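Local coordinates for Puf (Pumilio/fbf) domain-containing protein 7, confirmed by transcript evidence (Caenorhabditis elegans, PDB 3V71) that binds a consensus sequence in mRNA 3'-untranslated regions, modulates mRNA expression and stability, and acts redundantly with related proteins in oocyte formation and early embryonic divisions, at residues Gly98-Lys106 with Phe134-Ser145; Gln150-Trp161 with Arg185-Leu194. All coordinates share one frame; numbering follows the deposited sequence.

Contact 1: residues Gly98-Lys106 with Phe134-Ser145. With nucleotides of chain B.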
loop_
_atom_site.group_PDB
_atom_site.type_symbol
_atom_site.label_atom_id
_atom_site.label_comp_id
_atom_site.label_asym_id
_atom_site.label_seq_id
_atom_site.Cartn_x
_atom_site.Cartn_y
_atom_site.Cartn_z
ATOM N N GLY A 98 13.244 8.178 23.721
ATOM C CA GLY A 98 12.329 7.173 23.204
ATOM C C GLY A 98 11.946 7.370 21.748
ATOM O O GLY A 98 10.963 8.044 21.439
ATOM N N LEU A 99 12.721 6.772 20.848
ATOM C CA LEU A 99 12.462 6.903 19.419
ATOM C C LEU A 99 11.143 6.255 19.009
ATOM O O LEU A 99 10.409 6.788 18.180
ATOM C CB LEU A 99 13.600 6.292 18.606
ATOM C CG LEU A 99 13.370 6.429 17.100
ATOM C CD1 LEU A 99 13.150 7.891 16.736
ATOM C CD2 LEU A 99 14.524 5.838 16.304
ATOM N N LEU A 100 10.858 5.095 19.591
ATOM C CA LEU A 100 9.620 4.379 19.320
ATOM C C LEU A 100 8.387 5.211 19.654
ATOM O O LEU A 100 7.494 5.353 18.823
ATOM C CB LEU A 100 9.588 3.069 20.100
ATOM C CG LEU A 100 8.235 2.362 20.143
ATOM C CD1 LEU A 100 7.705 2.133 18.738
ATOM C CD2 LEU A 100 8.351 1.057 20.902
ATOM N N ALA A 101 8.337 5.747 20.869
ATOM C CA ALA A 101 7.222 6.591 21.294
ATOM C C ALA A 101 7.048 7.837 20.418
ATOM O O ALA A 101 5.980 8.453 20.411
ATOM C CB ALA A 101 7.388 6.991 22.748
ATOM N N MET A 102 8.098 8.216 19.694
ATOM C CA MET A 102 8.001 9.313 18.743
ATOM C C MET A 102 7.225 8.850 17.531
ATOM O O MET A 102 6.412 9.577 16.976
ATOM C CB MET A 102 9.385 9.789 18.307
ATOM C CG MET A 102 10.124 10.614 19.356
ATOM S SD MET A 102 11.613 11.429 18.728
ATOM C CE MET A 102 10.941 12.535 17.487
ATOM N N CYS A 103 7.479 7.618 17.128
ATOM C CA CYS A 103 6.843 7.059 15.950
ATOM C C CYS A 103 5.353 6.850 16.163
ATOM O O CYS A 103 4.567 7.002 15.232
ATOM C CB CYS A 103 7.520 5.744 15.577
ATOM S SG CYS A 103 9.302 5.923 15.290
ATOM N N LYS A 104 4.973 6.512 17.392
ATOM C CA LYS A 104 3.570 6.294 17.739
ATOM C C LYS A 104 2.762 7.594 17.869
ATOM O O LYS A 104 1.536 7.560 17.926
ATOM C CB LYS A 104 3.463 5.460 19.020
ATOM C CG LYS A 104 4.120 4.088 18.906
ATOM C CD LYS A 104 3.637 3.112 19.982
ATOM C CE LYS A 104 4.060 3.539 21.392
ATOM N NZ LYS A 104 5.520 3.354 21.676
ATOM N N ASP A 105 3.452 8.731 17.898
ATOM C CA ASP A 105 2.810 10.030 18.081
ATOM C C ASP A 105 2.477 10.668 16.739
ATOM O O ASP A 105 3.304 10.659 15.827
ATOM C CB ASP A 105 3.726 10.968 18.889
ATOM C CG ASP A 105 2.965 12.144 19.525
ATOM O OD1 ASP A 105 2.459 11.979 20.656
ATOM O OD2 ASP A 105 2.876 13.233 18.905
ATOM N N LYS A 106 1.278 11.238 16.631
ATOM C CA LYS A 106 0.865 11.940 15.415
ATOM C C LYS A 106 1.852 13.022 14.944
ATOM O O LYS A 106 2.156 13.117 13.757
ATOM C CB LYS A 106 -0.535 12.547 15.575
ATOM C CG LYS A 106 -1.034 13.254 14.309
ATOM C CD LYS A 106 -2.365 13.981 14.505
ATOM C CE LYS A 106 -2.819 14.658 13.205
ATOM N NZ LYS A 106 -4.093 15.436 13.336
ATOM N N PHE A 134 13.046 -2.527 17.090
ATOM C CA PHE A 134 11.690 -2.427 17.612
ATOM C C PHE A 134 10.905 -3.681 17.304
ATOM O O PHE A 134 11.407 -4.596 16.647
ATOM C CB PHE A 134 10.962 -1.219 17.027
ATOM C CG PHE A 134 11.590 0.088 17.384
ATOM C CD1 PHE A 134 12.436 0.184 18.478
ATOM C CD2 PHE A 134 11.345 1.220 16.627
ATOM C CE1 PHE A 134 13.026 1.383 18.811
ATOM C CE2 PHE A 134 11.933 2.426 16.951
ATOM C CZ PHE A 134 12.772 2.511 18.046
ATOM N N ASP A 135 9.669 -3.716 17.791
ATOM C CA ASP A 135 8.735 -4.773 17.436
ATOM C C ASP A 135 8.086 -4.420 16.102
ATOM O O ASP A 135 7.036 -3.777 16.051
ATOM C CB ASP A 135 7.685 -4.942 18.533
ATOM C CG ASP A 135 6.593 -5.917 18.153
ATOM O OD1 ASP A 135 6.784 -6.690 17.187
ATOM O OD2 ASP A 135 5.545 -5.910 18.830
ATOM N N LEU A 136 8.735 -4.835 15.019
ATOM C CA LEU A 136 8.314 -4.450 13.681
ATOM C C LEU A 136 6.854 -4.796 13.435
ATOM O O LEU A 136 6.141 -4.057 12.760
ATOM C CB LEU A 136 9.213 -5.104 12.633
ATOM C CG LEU A 136 10.681 -4.687 12.690
ATOM C CD1 LEU A 136 11.453 -5.283 11.521
ATOM C CD2 LEU A 136 10.793 -3.165 12.697
ATOM N N ALA A 137 6.420 -5.925 13.989
ATOM C CA ALA A 137 5.025 -6.351 13.908
ATOM C C ALA A 137 4.070 -5.243 14.362
ATOM O O ALA A 137 3.344 -4.663 13.555
ATOM C CB ALA A 137 4.819 -7.600 14.747
ATOM N N ALA A 138 4.086 -4.960 15.661
ATOM C CA ALA A 138 3.261 -3.909 16.248
ATOM C C ALA A 138 3.406 -2.576 15.517
ATOM O O ALA A 138 2.449 -1.817 15.389
ATOM C CB ALA A 138 3.605 -3.740 17.719
ATOM N N MET A 139 4.610 -2.289 15.044
ATOM C CA MET A 139 4.855 -1.033 14.361
ATOM C C MET A 139 4.046 -0.937 13.076
ATOM O O MET A 139 3.523 0.121 12.733
ATOM C CB MET A 139 6.340 -0.880 14.059
ATOM C CG MET A 139 6.711 0.486 13.535
ATOM S SD MET A 139 8.118 1.161 14.428
ATOM C CE MET A 139 8.428 2.663 13.499
ATOM N N CYS A 140 3.939 -2.053 12.370
ATOM C CA CYS A 140 3.264 -2.076 11.078
ATOM C C CYS A 140 1.746 -2.013 11.204
ATOM O O CYS A 140 1.071 -1.533 10.298
ATOM C CB CYS A 140 3.688 -3.306 10.275
ATOM S SG CYS A 140 5.458 -3.331 9.894
ATOM N N THR A 141 1.208 -2.490 12.322
ATOM C CA THR A 141 -0.227 -2.366 12.560
ATOM C C THR A 141 -0.631 -0.951 12.975
ATOM O O THR A 141 -1.661 -0.452 12.538
ATOM C CB THR A 141 -0.732 -3.347 13.632
ATOM O OG1 THR A 141 -1.162 -2.616 14.796
ATOM C CG2 THR A 141 0.356 -4.351 13.994
ATOM N N ASP A 142 0.169 -0.311 13.823
ATOM C CA ASP A 142 -0.175 1.020 14.306
ATOM C C ASP A 142 -0.407 1.971 13.139
ATOM O O ASP A 142 0.414 2.051 12.222
ATOM C CB ASP A 142 0.901 1.577 15.242
ATOM C CG ASP A 142 0.458 2.860 15.938
ATOM O OD1 ASP A 142 0.674 3.961 15.380
ATOM O OD2 ASP A 142 -0.120 2.771 17.042
ATOM N N GLN A 143 -1.528 2.687 13.181
ATOM C CA GLN A 143 -1.910 3.581 12.097
ATOM C C GLN A 143 -0.909 4.711 11.912
ATOM O O GLN A 143 -0.673 5.158 10.788
ATOM C CB GLN A 143 -3.298 4.155 12.348
ATOM C CG GLN A 143 -3.761 5.151 11.297
ATOM C CD GLN A 143 -5.133 5.734 11.620
ATOM O OE1 GLN A 143 -5.672 5.509 12.711
ATOM N NE2 GLN A 143 -5.707 6.477 10.669
ATOM N N ILE A 144 -0.333 5.169 13.024
ATOM C CA ILE A 144 0.622 6.270 13.023
ATOM C C ILE A 144 2.021 5.763 12.721
ATOM O O ILE A 144 2.658 6.215 11.768
ATOM C CB ILE A 144 0.666 6.992 14.396
ATOM C CG1 ILE A 144 -0.726 7.447 14.836
ATOM C CG2 ILE A 144 1.603 8.185 14.349
ATOM C CD1 ILE A 144 -1.342 8.459 13.918
ATOM N N SER A 145 2.483 4.824 13.548
ATOM C CA SER A 145 3.839 4.274 13.475
ATOM C C SER A 145 4.216 3.863 12.073
ATOM O O SER A 145 5.348 4.052 11.636
ATOM C CB SER A 145 3.967 3.045 14.372
ATOM O OG SER A 145 3.449 3.291 15.664
ATOM P P C B 9 -5.034 5.673 6.778
ATOM O OP1 C B 9 -4.201 5.890 7.995
ATOM O OP2 C B 9 -6.464 6.109 6.793
ATOM O "O5'" C B 9 -4.300 6.287 5.519
ATOM C "C5'" C B 9 -3.056 6.945 5.664
ATOM C "C4'" C B 9 -2.493 7.344 4.330
ATOM O "O4'" C B 9 -2.988 6.434 3.304
ATOM C "C3'" C B 9 -2.901 8.719 3.818
ATOM O "O3'" C B 9 -2.180 9.799 4.422
ATOM C "C2'" C B 9 -2.678 8.563 2.316
ATOM O "O2'" C B 9 -1.289 8.567 2.012
ATOM C "C1'" C B 9 -3.202 7.142 2.100
ATOM N N1 C B 9 -4.657 7.134 1.794
ATOM C C2 C B 9 -5.099 7.115 0.459
ATOM O O2 C B 9 -4.273 7.082 -0.470
ATOM N N3 C B 9 -6.431 7.134 0.205
ATOM C C4 C B 9 -7.309 7.172 1.213
ATOM N N4 C B 9 -8.614 7.191 0.919
ATOM C C5 C B 9 -6.890 7.190 2.574
ATOM C C6 C B 9 -5.573 7.175 2.811
#
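The ring of Phe134 is the chief bump of this interface, lodged against the first turn of helix 99-103. CB of Leu100 lies over one face of the ring, 3.9 Å from its centroid and 15° off the normal, a CH-pi contact, while CB of Leu99 meets the rim in the ring plane at CZ. Farther along, the methyl CE of Met139 fills the next hollow, touching both CB and SG of Cys103 (3.8 Å to SG); the bend at chi2 (131°) brings the methyl end nearer helix 99-103. Val148 of helix 146-153 adjoins both side chains. The third bump is Ile144: with CG2 anti to the backbone N, this branch points into the backbone oxygens of Cys103, Lys104 and Asp105, 3.3 Å from Asp105 O. Beside it, Ser145 CA offers a CA-H...O contact to Cys103 O at 3.3 Å. Asp142 OD1 accepts from Ser145 N (2.7 Å, 174°) in an Asx motif, with weak bonds from Ile144 N and Ser145 OG, which probably helps hold this turn. No conventional hydrogen bond joins the segments: they are held by apolar packing and by carbon atoms set against backbone oxygens, while Gln143 NE2 bonds to OP1 of C9 of chain B.

Contact 2: residues Gln150-Trp161 with Arg185-Leu194. With nucleotides of chain B.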
loop_
_atom_site.group_PDB
_atom_site.type_symbol
_atom_site.label_atom_id
_atom_site.label_comp_id
_atom_site.label_asym_id
_atom_site.label_seq_id
_atom_site.Cartn_x
_atom_site.Cartn_y
_atom_site.Cartn_z
ATOM N N GLN A 150 6.656 3.288 6.083
ATOM C CA GLN A 150 6.270 3.810 4.776
ATOM C C GLN A 150 7.380 4.695 4.207
ATOM O O GLN A 150 7.843 4.471 3.095
ATOM C CB GLN A 150 4.956 4.599 4.853
ATOM C CG GLN A 150 3.688 3.736 4.851
ATOM C CD GLN A 150 2.409 4.566 4.901
ATOM O OE1 GLN A 150 1.976 5.142 3.896
ATOM N NE2 GLN A 150 1.803 4.633 6.078
ATOM N N ARG A 151 7.811 5.683 4.991
ATOM C CA ARG A 151 8.841 6.638 4.575
ATOM C C ARG A 151 10.191 5.986 4.285
ATOM O O ARG A 151 10.839 6.291 3.278
ATOM C CB ARG A 151 9.019 7.717 5.640
ATOM C CG ARG A 151 10.049 8.762 5.277
ATOM C CD ARG A 151 9.568 9.604 4.120
ATOM N NE ARG A 151 8.379 10.349 4.498
ATOM C CZ ARG A 151 7.900 11.389 3.827
ATOM N NH1 ARG A 151 8.517 11.808 2.729
ATOM N NH2 ARG A 151 6.806 12.011 4.256
ATOM N N VAL A 152 10.624 5.102 5.178
ATOM C CA VAL A 152 11.883 4.398 4.987
ATOM C C VAL A 152 11.897 3.661 3.650
ATOM O O VAL A 152 12.783 3.860 2.823
ATOM C CB VAL A 152 12.119 3.382 6.103
ATOM C CG1 VAL A 152 13.229 2.389 5.705
ATOM C CG2 VAL A 152 12.429 4.094 7.407
ATOM N N VAL A 153 10.903 2.800 3.463
ATOM C CA VAL A 153 10.709 2.068 2.226
ATOM C C VAL A 153 10.578 3.005 1.037
ATOM O O VAL A 153 11.343 2.919 0.081
ATOM C CB VAL A 153 9.429 1.202 2.304
ATOM C CG1 VAL A 153 8.949 0.814 0.919
ATOM C CG2 VAL A 153 9.665 -0.027 3.170
ATOM N N LYS A 154 9.607 3.907 1.109
ATOM C CA LYS A 154 9.190 4.678 -0.059
ATOM C C LYS A 154 10.200 5.727 -0.535
ATOM O O LYS A 154 9.894 6.507 -1.434
ATOM C CB LYS A 154 7.789 5.296 0.154
ATOM C CG LYS A 154 7.738 6.529 1.083
ATOM C CD LYS A 154 6.331 6.745 1.707
ATOM C CE LYS A 154 6.261 8.007 2.596
ATOM N NZ LYS A 154 5.113 8.002 3.574
ATOM N N GLN A 155 11.398 5.750 0.043
ATOM C CA GLN A 155 12.397 6.705 -0.435
ATOM C C GLN A 155 13.812 6.552 0.118
ATOM O O GLN A 155 14.602 7.488 0.074
ATOM C CB GLN A 155 11.917 8.143 -0.238
ATOM C CG GLN A 155 12.034 8.650 1.174
ATOM C CD GLN A 155 12.129 10.164 1.220
ATOM O OE1 GLN A 155 11.136 10.854 1.468
ATOM N NE2 GLN A 155 13.328 10.692 0.970
ATOM N N LEU A 156 14.134 5.371 0.627
ATOM C CA LEU A 156 15.514 5.039 0.961
ATOM C C LEU A 156 15.978 3.805 0.187
ATOM O O LEU A 156 15.174 2.925 -0.136
ATOM C CB LEU A 156 15.674 4.818 2.468
ATOM C CG LEU A 156 15.933 6.063 3.322
ATOM C CD1 LEU A 156 16.149 5.698 4.783
ATOM C CD2 LEU A 156 17.134 6.824 2.784
ATOM N N PRO A 157 17.279 3.739 -0.121
ATOM C CA PRO A 157 17.866 2.585 -0.815
ATOM C C PRO A 157 17.609 1.265 -0.087
ATOM O O PRO A 157 17.740 1.177 1.134
ATOM C CB PRO A 157 19.366 2.913 -0.842
ATOM C CG PRO A 157 19.557 3.995 0.179
ATOM C CD PRO A 157 18.282 4.777 0.160
ATOM N N VAL A 158 17.268 0.240 -0.858
ATOM C CA VAL A 158 16.778 -1.021 -0.313
ATOM C C VAL A 158 17.774 -1.821 0.540
ATOM O O VAL A 158 17.398 -2.809 1.175
ATOM C CB VAL A 158 16.214 -1.917 -1.437
ATOM C CG1 VAL A 158 15.387 -3.062 -0.849
ATOM C CG2 VAL A 158 15.365 -1.082 -2.394
ATOM N N ASP A 159 19.035 -1.408 0.564
ATOM C CA ASP A 159 20.012 -2.077 1.425
ATOM C C ASP A 159 19.871 -1.550 2.846
ATOM O O ASP A 159 20.232 -2.223 3.820
ATOM C CB ASP A 159 21.436 -1.866 0.911
ATOM C CG ASP A 159 21.550 -0.654 0.013
ATOM O OD1 ASP A 159 20.543 0.075 -0.120
ATOM O OD2 ASP A 159 22.640 -0.428 -0.557
ATOM N N MET A 160 19.331 -0.337 2.946
ATOM C CA MET A 160 19.003 0.264 4.231
ATOM C C MET A 160 17.966 -0.581 4.960
ATOM O O MET A 160 18.079 -0.821 6.162
ATOM C CB MET A 160 18.444 1.670 4.026
ATOM C CG MET A 160 19.409 2.659 3.391
ATOM S SD MET A 160 20.616 3.352 4.543
ATOM C CE MET A 160 20.838 4.976 3.822
ATOM N N TRP A 161 16.956 -1.040 4.227
ATOM C CA TRP A 161 15.845 -1.731 4.857
ATOM C C TRP A 161 15.636 -3.173 4.434
ATOM O O TRP A 161 14.515 -3.684 4.460
ATOM C CB TRP A 161 14.565 -0.951 4.649
ATOM C CG TRP A 161 14.376 -0.398 3.287
ATOM C CD1 TRP A 161 14.920 0.743 2.786
ATOM C CD2 TRP A 161 13.527 -0.922 2.266
ATOM N NE1 TRP A 161 14.477 0.957 1.504
ATOM C CE2 TRP A 161 13.617 -0.052 1.160
ATOM C CE3 TRP A 161 12.703 -2.048 2.173
ATOM C CZ2 TRP A 161 12.919 -0.273 -0.024
ATOM C CZ3 TRP A 161 12.010 -2.266 0.996
ATOM C CH2 TRP A 161 12.122 -1.383 -0.086
ATOM N N ARG A 185 -1.418 -1.251 2.881
ATOM C CA ARG A 185 -0.809 -0.264 1.987
ATOM C C ARG A 185 0.721 -0.313 2.007
ATOM O O ARG A 185 1.372 -0.023 1.007
ATOM C CB ARG A 185 -1.305 1.145 2.317
ATOM C CG ARG A 185 -0.629 2.250 1.510
ATOM C CD ARG A 185 -1.202 3.625 1.839
ATOM N NE ARG A 185 -0.366 4.710 1.334
ATOM C CZ ARG A 185 -0.601 5.389 0.214
ATOM N NH1 ARG A 185 -1.660 5.100 -0.534
ATOM N NH2 ARG A 185 0.227 6.367 -0.155
ATOM N N LEU A 186 1.295 -0.684 3.146
ATOM C CA LEU A 186 2.740 -0.837 3.242
ATOM C C LEU A 186 3.248 -1.923 2.298
ATOM O O LEU A 186 4.214 -1.713 1.555
ATOM C CB LEU A 186 3.154 -1.173 4.674
ATOM C CG LEU A 186 4.656 -1.408 4.866
ATOM C CD1 LEU A 186 5.466 -0.124 4.610
ATOM C CD2 LEU A 186 4.937 -1.965 6.253
ATOM N N VAL A 187 2.593 -3.083 2.343
ATOM C CA VAL A 187 2.954 -4.226 1.512
ATOM C C VAL A 187 2.902 -3.865 0.035
ATOM O O VAL A 187 3.798 -4.219 -0.731
ATOM C CB VAL A 187 2.016 -5.415 1.743
ATOM C CG1 VAL A 187 2.571 -6.636 1.050
ATOM C CG2 VAL A 187 1.846 -5.683 3.224
ATOM N N GLN A 188 1.846 -3.163 -0.359
ATOM C CA GLN A 188 1.734 -2.663 -1.721
ATOM C C GLN A 188 2.937 -1.807 -2.093
ATOM O O GLN A 188 3.544 -1.995 -3.147
ATOM C CB GLN A 188 0.452 -1.849 -1.884
ATOM C CG GLN A 188 -0.810 -2.617 -1.518
ATOM C CD GLN A 188 -2.071 -1.809 -1.746
ATOM O OE1 GLN A 188 -2.966 -1.763 -0.888
ATOM N NE2 GLN A 188 -2.155 -1.165 -2.907
ATOM N N GLN A 189 3.276 -0.869 -1.213
ATOM C CA GLN A 189 4.362 0.073 -1.452
ATOM C C GLN A 189 5.713 -0.604 -1.507
ATOM O O GLN A 189 6.547 -0.242 -2.333
ATOM C CB GLN A 189 4.386 1.150 -0.374
ATOM C CG GLN A 189 3.230 2.126 -0.437
ATOM C CD GLN A 189 3.133 2.970 0.816
ATOM O OE1 GLN A 189 3.660 2.603 1.870
ATOM N NE2 GLN A 189 2.463 4.111 0.708
ATOM N N VAL A 190 5.942 -1.566 -0.616
ATOM C CA VAL A 190 7.194 -2.323 -0.632
ATOM C C VAL A 190 7.398 -3.013 -1.975
ATOM O O VAL A 190 8.492 -2.984 -2.549
ATOM C CB VAL A 190 7.220 -3.409 0.444
ATOM C CG1 VAL A 190 8.387 -4.363 0.196
ATOM C CG2 VAL A 190 7.315 -2.790 1.814
ATOM N N ILE A 191 6.332 -3.649 -2.453
ATOM C CA ILE A 191 6.326 -4.304 -3.745
ATOM C C ILE A 191 6.593 -3.301 -4.850
ATOM O O ILE A 191 7.524 -3.458 -5.632
ATOM C CB ILE A 191 4.976 -4.980 -3.996
ATOM C CG1 ILE A 191 4.856 -6.233 -3.134
ATOM C CG2 ILE A 191 4.803 -5.321 -5.469
ATOM C CD1 ILE A 191 3.522 -6.903 -3.252
ATOM N N ASP A 192 5.768 -2.267 -4.913
ATOM C CA ASP A 192 5.963 -1.207 -5.886
ATOM C C ASP A 192 7.445 -0.821 -5.973
ATOM O O ASP A 192 7.975 -0.552 -7.052
ATOM C CB ASP A 192 5.130 0.007 -5.487
ATOM C CG ASP A 192 4.842 0.919 -6.654
ATOM O OD1 ASP A 192 5.718 1.037 -7.537
ATOM O OD2 ASP A 192 3.735 1.504 -6.698
ATOM N N ARG A 193 8.102 -0.826 -4.818
ATOM C CA ARG A 193 9.459 -0.327 -4.657
ATOM C C ARG A 193 10.490 -1.328 -5.172
ATOM O O ARG A 193 11.461 -0.950 -5.830
ATOM C CB ARG A 193 9.697 -0.027 -3.170
ATOM C CG ARG A 193 10.855 0.907 -2.835
ATOM C CD ARG A 193 10.606 2.332 -3.324
ATOM N NE ARG A 193 11.593 3.283 -2.803
ATOM C CZ ARG A 193 12.899 3.237 -3.059
ATOM N NH1 ARG A 193 13.402 2.276 -3.827
ATOM N NH2 ARG A 193 13.710 4.150 -2.539
ATOM N N LEU A 194 10.275 -2.605 -4.869
ATOM C CA LEU A 194 11.201 -3.661 -5.275
ATOM C C LEU A 194 11.149 -3.971 -6.770
ATOM O O LEU A 194 12.136 -4.414 -7.355
ATOM C CB LEU A 194 10.911 -4.941 -4.497
ATOM C CG LEU A 194 11.250 -4.910 -3.013
ATOM C CD1 LEU A 194 10.804 -6.209 -2.356
ATOM C CD2 LEU A 194 12.745 -4.656 -2.807
ATOM P P C B 9 -5.034 5.673 6.778
ATOM O OP1 C B 9 -4.201 5.890 7.995
ATOM O OP2 C B 9 -6.464 6.109 6.793
ATOM O "O5'" C B 9 -4.300 6.287 5.519
ATOM C "C5'" C B 9 -3.056 6.945 5.664
ATOM C "C4'" C B 9 -2.493 7.344 4.330
ATOM O "O4'" C B 9 -2.988 6.434 3.304
ATOM C "C3'" C B 9 -2.901 8.719 3.818
ATOM O "O3'" C B 9 -2.180 9.799 4.422
ATOM C "C2'" C B 9 -2.678 8.563 2.316
ATOM O "O2'" C B 9 -1.289 8.567 2.012
ATOM C "C1'" C B 9 -3.202 7.142 2.100
ATOM N N1 C B 9 -4.657 7.134 1.794
ATOM C C2 C B 9 -5.099 7.115 0.459
ATOM O O2 C B 9 -4.273 7.082 -0.470
ATOM N N3 C B 9 -6.431 7.134 0.205
ATOM C C4 C B 9 -7.309 7.172 1.213
ATOM N N4 C B 9 -8.614 7.191 0.919
ATOM C C5 C B 9 -6.890 7.190 2.574
ATOM C C6 C B 9 -5.573 7.175 2.811
ATOM P P U B 8 -10.085 3.735 5.243
ATOM O OP1 U B 8 -10.661 4.205 6.522
ATOM O OP2 U B 8 -10.468 4.428 3.984
ATOM O "O5'" U B 8 -8.499 3.654 5.352
ATOM C "C5'" U B 8 -7.867 2.607 6.073
ATOM C "C4'" U B 8 -6.477 2.347 5.551
ATOM O "O4'" U B 8 -6.554 1.692 4.259
ATOM C "C3'" U B 8 -5.623 3.579 5.291
ATOM O "O3'" U B 8 -5.017 4.092 6.470
ATOM C "C2'" U B 8 -4.623 3.080 4.248
ATOM O "O2'" U B 8 -3.579 2.339 4.865
ATOM C "C1'" U B 8 -5.481 2.108 3.440
ATOM N N1 U B 8 -6.033 2.726 2.213
ATOM C C2 U B 8 -5.206 2.769 1.103
ATOM O O2 U B 8 -4.065 2.340 1.109
ATOM N N3 U B 8 -5.763 3.337 -0.018
ATOM C C4 U B 8 -7.042 3.848 -0.136
ATOM O O4 U B 8 -7.394 4.326 -1.215
ATOM C C5 U B 8 -7.843 3.760 1.051
ATOM C C6 U B 8 -7.323 3.209 2.158
#
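Polar contacts gather at the RNA-facing end, where OE1 of Gln150 receives two weak hydrogen bonds, from Arg185 NE (3.5 Å) and from Gln189 NE2 (3.4 Å). The two amide planes are turned 39° apart, and Gln150 OE1 lies at the edge of the Arg185 guanidinium, in its plane. Arg185 is extended from CG to NE, which carries its head to the RNA: C1' of C9 of chain B sits over the centre of one guanidinium face, and NH1 comes within 3.3 Å of the O2 of that cytidine. Arg185 CD lies 3.2 Å from O2 of U8 of chain B.

Apolar packing fills the middle. CG2 of Val153 meets CG2 of Val190 at 3.9 Å, with Leu186 CD1 against the backbone N and CA of Gln150, and farther on Val158 CG1 touches Leu194 CD2.

At the far end Arg193 bends at chi2 (67°) and enters the loop after helix 146-153. Arg193 CG abuts the indole edge at Trp161 CZ2 (3.7 Å), and the guanidinium stands close to the carbonyls of Val153 and Leu156, although neither approach has hydrogen-bond geometry; NH1 forms a salt bridge with Glu196. Trp161 is itself held by a straight bond from NE1 to Leu156 O (2.7 Å, 176°), with Val153 CA and Val158 CA over opposite faces of the indole.

This is the arrangement of neighbouring Pumilio repeats, whose RNA-binding helices stack side by side along the concave surface of the PUF fold and present side chains to successive nucleotides.

From the N terminus, the chain passes through helix 99-103, then helices 108-118 and 121-132, before contact 1 closes this loop by bringing 134-145 back against 98-106. Helix 146-153 follows, and its end with the loop beyond it opens contact 2; helices 162-169 and 173-179 intervene before 185-194 returns to close it. The two loops therefore lie in series, neither nested nor crossed. Contact 1 joins predicted Pumilio repeats 3 and 4, contact 2 repeats 4 and 5, making repeat 4 the shared member. Their centres are 16 Å apart, yet they meet where Cys140 SG packs on Leu186 CD2 (3.9 Å), and both reach C9 of chain B.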